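Side-chain contacts in YghZ aldo-keto reductase (Escherichia coli, PDB 3N6Q), which probably reduces aldehydes or ketones with a nicotinamide cofactor, as other members of the aldo-keto reductase family do: residues Arg268-Asn271 with Glu272-Gln275; Thr175-Met178 with Val179-Leu182; Asn40-Glu43 with Ser44-Ile48. One frame throughout, in Å; residues are numbered along the deposited sequence. Where two conformers were deposited one is given.

Contact 1. Residues Arg268-Asn271 with Glu272-Gln275; sequences RLLN and EMAQ
Asn271 and Gln275, one turn apart on the same helix, bring their side-chain amides close to each other. Asn271 starts out with CG trans to its own backbone N (chi1 -176°), which lays the short amide beside its carbonyl carbon and holds it out from the helix, roughly level with its own CA. Gln275 swings the other way at its first torsion and then runs extended back toward the preceding turn, crossing the asparagine obliquely. The two amide planes stand 60° apart, so the groups meet neither stacked nor coplanar, with Asn271 ND2 4.0 Å from Gln275 CD. Beneath them, Asn271 O receives the backbone N of Gln275 at 2.9 Å, and Gln275 CG passes 3.4 Å from that same oxygen.

A second pair sits further round. Glu272 is stretched out beyond CG and heads back toward the preceding turn: its CG lies 3.5 Å from Arg268 O, and its OE1 comes to 3.7 Å from the methyl CD2 of Leu269, a slanting approach of carboxylate to hydrocarbon. All this belongs to helix 261-276, which follows the seventh strand of the TIM barrel and, as in other aldo-keto reductases, probably counts as one of the extra helices added to the eight-fold core. It packs on helix 322-334, where Leu269 touches His331 and Met273 touches Gln327, Ile328 and His331.

The Met273 side chain sets out with CB 3.4 Å from Leu270 O and CG 3.5 Å from Leu269 O. It bends only at the last torsion (chi3 64°), and the sulfur passes loosely by Leu270, SD to CD2 4.4 Å. On another face, Leu270 and Asn271 touch Met281 of helix 281-289, while Ala274 packs against Met284 of that helix.

Contact 2. Residues Thr175-Met178 with Val179-Leu182; sequences TQKM and VELL
Gln176 donates an amide N-H to Glu180 one turn on: NE2 to OE2, 2.8 Å, with an N-H...O angle of 156°. The oxygen lies close to the glutamine's amide plane, but the nitrogen meets it from above the carboxylate plane, and the two flat groups are 64° apart. The bend of Gln176 at chi2 (77°) folds its amide over toward the glutamate. Its other end is used as well, OE1 accepting from Asn215 ND2, so the amide is held at both atoms.

The second carboxylate oxygen is served by water. Glu180 OE1 takes a hydrogen from a water at 2.7 Å, and that water accepts from Lys177 NZ at 2.8 Å; the charged atoms, NZ and OE1, remain 4.6 Å apart, and the water bridges the gap between them. This is helix 172-183 of the beta-alpha-beta unit between strands 162-168 and 191-193 of the TIM barrel.

Thr175, on a buried face, gives its hydroxyl OG1 a bond to Ser171 O, while its own carbonyl accepts Val179 N and has Val179 CG2 3.3 Å away. The aliphatic part of Lys177 lies against Leu181, CG to CD1 3.9 Å, and Leu181 in turn packs on Met146 and Ala150 of helix 146-158. Inward, Leu182 rests on Val165 of strand 162-168.

Contact 3. Residues Asn40-Glu43 with Ser44-Ile48; sequences NALE and SQRAI
Glu43 and Arg46 run side by side, pointing the same way, with carboxylate and guanidinium planes only 23° apart. The glutamate curls at chi2 (-50°), whereas the arginine sets out with CG opposite its backbone N and turns at chi3 (-40°). These bends bring the side-on edge of the guanidinium to a single oxygen: Glu43 OE2 takes Arg46 NH2 at 3.1 Å and Arg46 NE at 3.2 Å, both from one face of the carboxylate plane on its syn side. A weak NE to OE1 bond joins the salt bridge. Arg46 NH1 turns to Glu83 and Asp84 of helix 72-84, so three carboxylates share this guanidinium; a bound magnesium ion lies about 4 Å from the Arg46 side chain.

Gln45, extended beyond CG, reaches back past the helix start, where its NE2 donates to Asn40 O at 3.1 Å from above the carbonyl plane. Leu42 crosses it at about a right angle, CD1 3.6 Å from Gln45 OE1. Asn40 OD1 is bonded to Gly37 N. Ala41 is the N-cap, its carbonyl holding Gln45 N and Ser44 N weakly. This is the first turn of a barrel helix, linking strands 24-31 and 59-61 in a beta-alpha-beta unit.

Along the chain the order is contact 3, contact 2, contact 1, each within a single helix and none touching another. Contacts 3 and 2 lie in helices 42-54 and 172-183, each the crossover of a beta-alpha-beta unit of the TIM barrel; their centres are about 38 Å apart, on opposite sides of the chain's centre. Contact 1, in helix 261-276, lies after strand 218-221, with its centre about 32 Å from that of contact 3 and 40 Å from that of contact 2. Contacts 3 and 2 thus belong to the helical layer round the parallel-stranded barrel, while contact 1 lies in a helix probably added to it, and the three are separate pieces of packing.

Contact 1. Residues Arg268-Asn271 with Glu272-Gln275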
# COMPACT_ATOMS: atom_id res chain seq x y z
N ARG B 268 1.26 -14.59 54.22
CA ARG B 268 1.19 -13.78 55.41
C ARG B 268 2.53 -13.09 55.70
O ARG B 268 2.56 -11.92 55.98
CB ARG B 268 0.69 -14.59 56.62
CG ARG B 268 -0.80 -15.03 56.55
CD ARG B 268 -1.29 -15.88 57.77
NE ARG B 268 -1.51 -17.30 57.48
CZ ARG B 268 -0.93 -18.30 58.15
NH1 ARG B 268 -0.08 -18.03 59.13
NH2 ARG B 268 -1.17 -19.57 57.82
N LEU B 269 3.63 -13.81 55.58
CA LEU B 269 4.95 -13.22 55.87
C LEU B 269 5.35 -12.22 54.77
O LEU B 269 5.90 -11.14 55.04
CB LEU B 269 5.99 -14.32 55.96
CG LEU B 269 5.91 -15.17 57.24
CD1 LEU B 269 6.76 -16.47 57.03
CD2 LEU B 269 6.42 -14.33 58.41
N LEU B 270 4.98 -12.52 53.53
CA LEU B 270 5.15 -11.50 52.48
C LEU B 270 4.35 -10.22 52.74
O LEU B 270 4.88 -9.10 52.52
CB LEU B 270 4.85 -12.08 51.09
CG LEU B 270 5.89 -13.10 50.60
CD1 LEU B 270 5.21 -13.89 49.43
CD2 LEU B 270 7.14 -12.32 50.12
N ASN B 271 3.13 -10.35 53.26
CA ASN B 271 2.29 -9.17 53.54
C ASN B 271 2.91 -8.36 54.69
O ASN B 271 2.83 -7.10 54.71
CB ASN B 271 0.87 -9.63 53.95
CG ASN B 271 -0.07 -8.46 54.17
OD1 ASN B 271 -0.17 -7.57 53.33
ND2 ASN B 271 -0.71 -8.43 55.34
N GLU B 272 3.48 -9.09 55.66
CA GLU B 272 4.24 -8.43 56.73
C GLU B 272 5.43 -7.62 56.21
O GLU B 272 5.64 -6.46 56.68
CB GLU B 272 4.61 -9.39 57.87
CG GLU B 272 3.40 -9.81 58.63
CD GLU B 272 3.68 -10.85 59.73
OE1 GLU B 272 4.84 -11.29 59.91
OE2 GLU B 272 2.70 -11.26 60.37
N MET B 273 6.17 -8.18 55.25
CA MET B 273 7.25 -7.44 54.59
C MET B 273 6.70 -6.20 53.96
O MET B 273 7.33 -5.13 54.03
CB MET B 273 8.04 -8.25 53.56
CG MET B 273 8.87 -9.45 54.12
SD MET B 273 9.90 -10.22 52.83
CE MET B 273 11.05 -8.85 52.44
N ALA B 274 5.59 -6.35 53.21
CA ALA B 274 5.02 -5.18 52.53
C ALA B 274 4.69 -4.08 53.58
O ALA B 274 4.99 -2.88 53.38
CB ALA B 274 3.75 -5.59 51.74
N GLN B 275 4.07 -4.48 54.68
CA GLN B 275 3.65 -3.49 55.69
C GLN B 275 4.83 -2.73 56.27
O GLN B 275 4.71 -1.53 56.57
CB GLN B 275 2.89 -4.16 56.84
CG GLN B 275 1.48 -4.54 56.45
CD GLN B 275 0.80 -5.44 57.48
OE1 GLN B 275 1.45 -5.99 58.40
NE2 GLN B 275 -0.50 -5.65 57.28

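Contact 2. Residues Thr175-Met178 with Val179-Leu182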
# COMPACT_ATOMS: atom_id res chain seq x y z
N THR B 175 10.31 -15.86 20.25
CA THR B 175 10.47 -14.40 20.25
C THR B 175 11.59 -13.96 19.35
O THR B 175 11.46 -13.06 18.50
CB THR B 175 10.69 -13.87 21.69
OG1 THR B 175 9.55 -14.23 22.47
CG2 THR B 175 10.87 -12.35 21.69
N GLN B 176 12.74 -14.62 19.49
CA GLN B 176 13.84 -14.26 18.63
C GLN B 176 13.53 -14.47 17.13
O GLN B 176 13.90 -13.63 16.29
CB GLN B 176 15.11 -15.03 19.05
CG GLN B 176 16.29 -14.81 18.10
CD GLN B 176 16.92 -13.48 18.34
OE1 GLN B 176 17.04 -13.05 19.48
NE2 GLN B 176 17.41 -12.84 17.27
N LYS B 177 12.87 -15.58 16.81
CA LYS B 177 12.48 -15.82 15.43
C LYS B 177 11.53 -14.70 14.94
O LYS B 177 11.64 -14.23 13.81
CB LYS B 177 11.82 -17.21 15.32
CG LYS B 177 11.48 -17.61 13.85
CD LYS B 177 12.70 -17.40 12.93
CE LYS B 177 12.52 -18.21 11.66
NZ LYS B 177 13.65 -18.02 10.70
N MET B 178 10.55 -14.34 15.77
CA MET B 178 9.57 -13.31 15.29
C MET B 178 10.27 -12.00 15.05
O MET B 178 9.94 -11.24 14.14
CB MET B 178 8.42 -13.10 16.31
CG MET B 178 7.54 -14.34 16.54
SD MET B 178 6.53 -14.64 14.98
CE MET B 178 6.04 -12.90 14.77
N VAL B 179 11.26 -11.68 15.90
CA VAL B 179 12.02 -10.45 15.69
C VAL B 179 12.69 -10.47 14.35
O VAL B 179 12.65 -9.45 13.61
CB VAL B 179 13.13 -10.25 16.80
CG1 VAL B 179 14.08 -9.13 16.37
CG2 VAL B 179 12.46 -9.95 18.12
N GLU B 180 13.34 -11.60 14.03
CA GLU B 180 14.07 -11.69 12.76
C GLU B 180 13.07 -11.62 11.59
O GLU B 180 13.37 -11.00 10.54
CB GLU B 180 14.87 -13.02 12.71
CG GLU B 180 15.97 -13.04 13.82
CD GLU B 180 16.61 -14.42 14.11
OE1 GLU B 180 16.13 -15.48 13.63
OE2 GLU B 180 17.55 -14.46 14.96
N LEU B 181 11.95 -12.33 11.74
CA LEU B 181 10.93 -12.37 10.66
C LEU B 181 10.35 -10.99 10.40
O LEU B 181 10.34 -10.50 9.25
CB LEU B 181 9.84 -13.41 10.94
CG LEU B 181 10.29 -14.87 10.81
CD1 LEU B 181 9.16 -15.76 11.30
CD2 LEU B 181 10.75 -15.24 9.34
N LEU B 182 10.00 -10.27 11.46
CA LEU B 182 9.47 -8.95 11.25
C LEU B 182 10.55 -8.02 10.71
O LEU B 182 10.25 -7.09 9.97
CB LEU B 182 8.89 -8.41 12.55
CG LEU B 182 7.62 -9.11 13.03
CD1 LEU B 182 7.42 -8.77 14.52
CD2 LEU B 182 6.41 -8.64 12.18
O HOH W 1 15.56 -16.07 11.07

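Contact 3. Residues Asn40-Glu43 with Ser44-Ile48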
# COMPACT_ATOMS: atom_id res chain seq x y z
N ASN B 40 -21.28 -6.63 32.82
CA ASN B 40 -20.88 -5.57 33.72
C ASN B 40 -21.61 -4.31 33.30
O ASN B 40 -21.54 -3.90 32.13
CB ASN B 40 -19.37 -5.33 33.62
CG ASN B 40 -18.55 -6.60 33.92
OD1 ASN B 40 -18.01 -7.26 33.00
ND2 ASN B 40 -18.53 -7.01 35.19
N ALA B 41 -22.20 -3.61 34.26
CA ALA B 41 -22.86 -2.32 33.92
C ALA B 41 -21.91 -1.31 33.29
O ALA B 41 -20.76 -1.19 33.73
CB ALA B 41 -23.52 -1.69 35.20
N LEU B 42 -22.37 -0.54 32.29
CA LEU B 42 -21.45 0.37 31.64
C LEU B 42 -21.07 1.56 32.54
O LEU B 42 -19.97 2.14 32.41
CB LEU B 42 -22.02 0.86 30.29
CG LEU B 42 -21.06 1.64 29.43
CD1 LEU B 42 -20.16 0.63 28.70
CD2 LEU B 42 -21.85 2.46 28.39
N GLU B 43 -21.93 1.92 33.49
CA GLU B 43 -21.54 3.00 34.41
C GLU B 43 -20.30 2.66 35.22
O GLU B 43 -19.47 3.54 35.46
CB GLU B 43 -22.67 3.44 35.36
CG GLU B 43 -23.68 4.37 34.64
CD GLU B 43 -23.01 5.55 33.88
OE1 GLU B 43 -22.30 6.35 34.49
OE2 GLU B 43 -23.24 5.70 32.66
N SER B 44 -20.18 1.39 35.63
CA SER B 44 -18.98 0.92 36.36
C SER B 44 -17.76 0.99 35.49
O SER B 44 -16.68 1.43 35.92
CB SER B 44 -19.17 -0.52 36.81
OG SER B 44 -20.30 -0.61 37.67
N GLN B 45 -17.89 0.49 34.25
CA GLN B 45 -16.81 0.63 33.26
C GLN B 45 -16.38 2.09 33.04
O GLN B 45 -15.20 2.41 32.92
CB GLN B 45 -17.26 -0.03 31.94
CG GLN B 45 -17.74 -1.47 32.06
CD GLN B 45 -18.11 -2.00 30.67
OE1 GLN B 45 -17.52 -1.57 29.67
NE2 GLN B 45 -19.07 -2.89 30.60
N ARG B 46 -17.35 3.00 32.94
CA ARG B 46 -17.04 4.36 32.61
C ARG B 46 -16.18 4.98 33.71
O ARG B 46 -15.25 5.74 33.42
CB ARG B 46 -18.35 5.21 32.50
CG ARG B 46 -18.04 6.68 32.24
CD ARG B 46 -19.33 7.55 32.31
NE ARG B 46 -20.47 6.88 31.71
CZ ARG B 46 -20.73 6.88 30.41
NH1 ARG B 46 -19.90 7.50 29.55
NH2 ARG B 46 -21.83 6.26 29.98
N ALA B 47 -16.52 4.67 34.94
CA ALA B 47 -15.81 5.25 36.11
C ALA B 47 -14.35 4.78 36.14
O ALA B 47 -13.41 5.61 36.42
CB ALA B 47 -16.50 4.85 37.38
N ILE B 48 -14.15 3.48 35.86
CA ILE B 48 -12.81 2.91 35.69
C ILE B 48 -11.97 3.60 34.61
O ILE B 48 -10.80 3.98 34.87
CB ILE B 48 -12.81 1.36 35.55
CG1 ILE B 48 -13.52 0.65 36.74
CG2 ILE B 48 -11.32 0.89 35.33
CD1 ILE B 48 -14.05 -0.77 36.47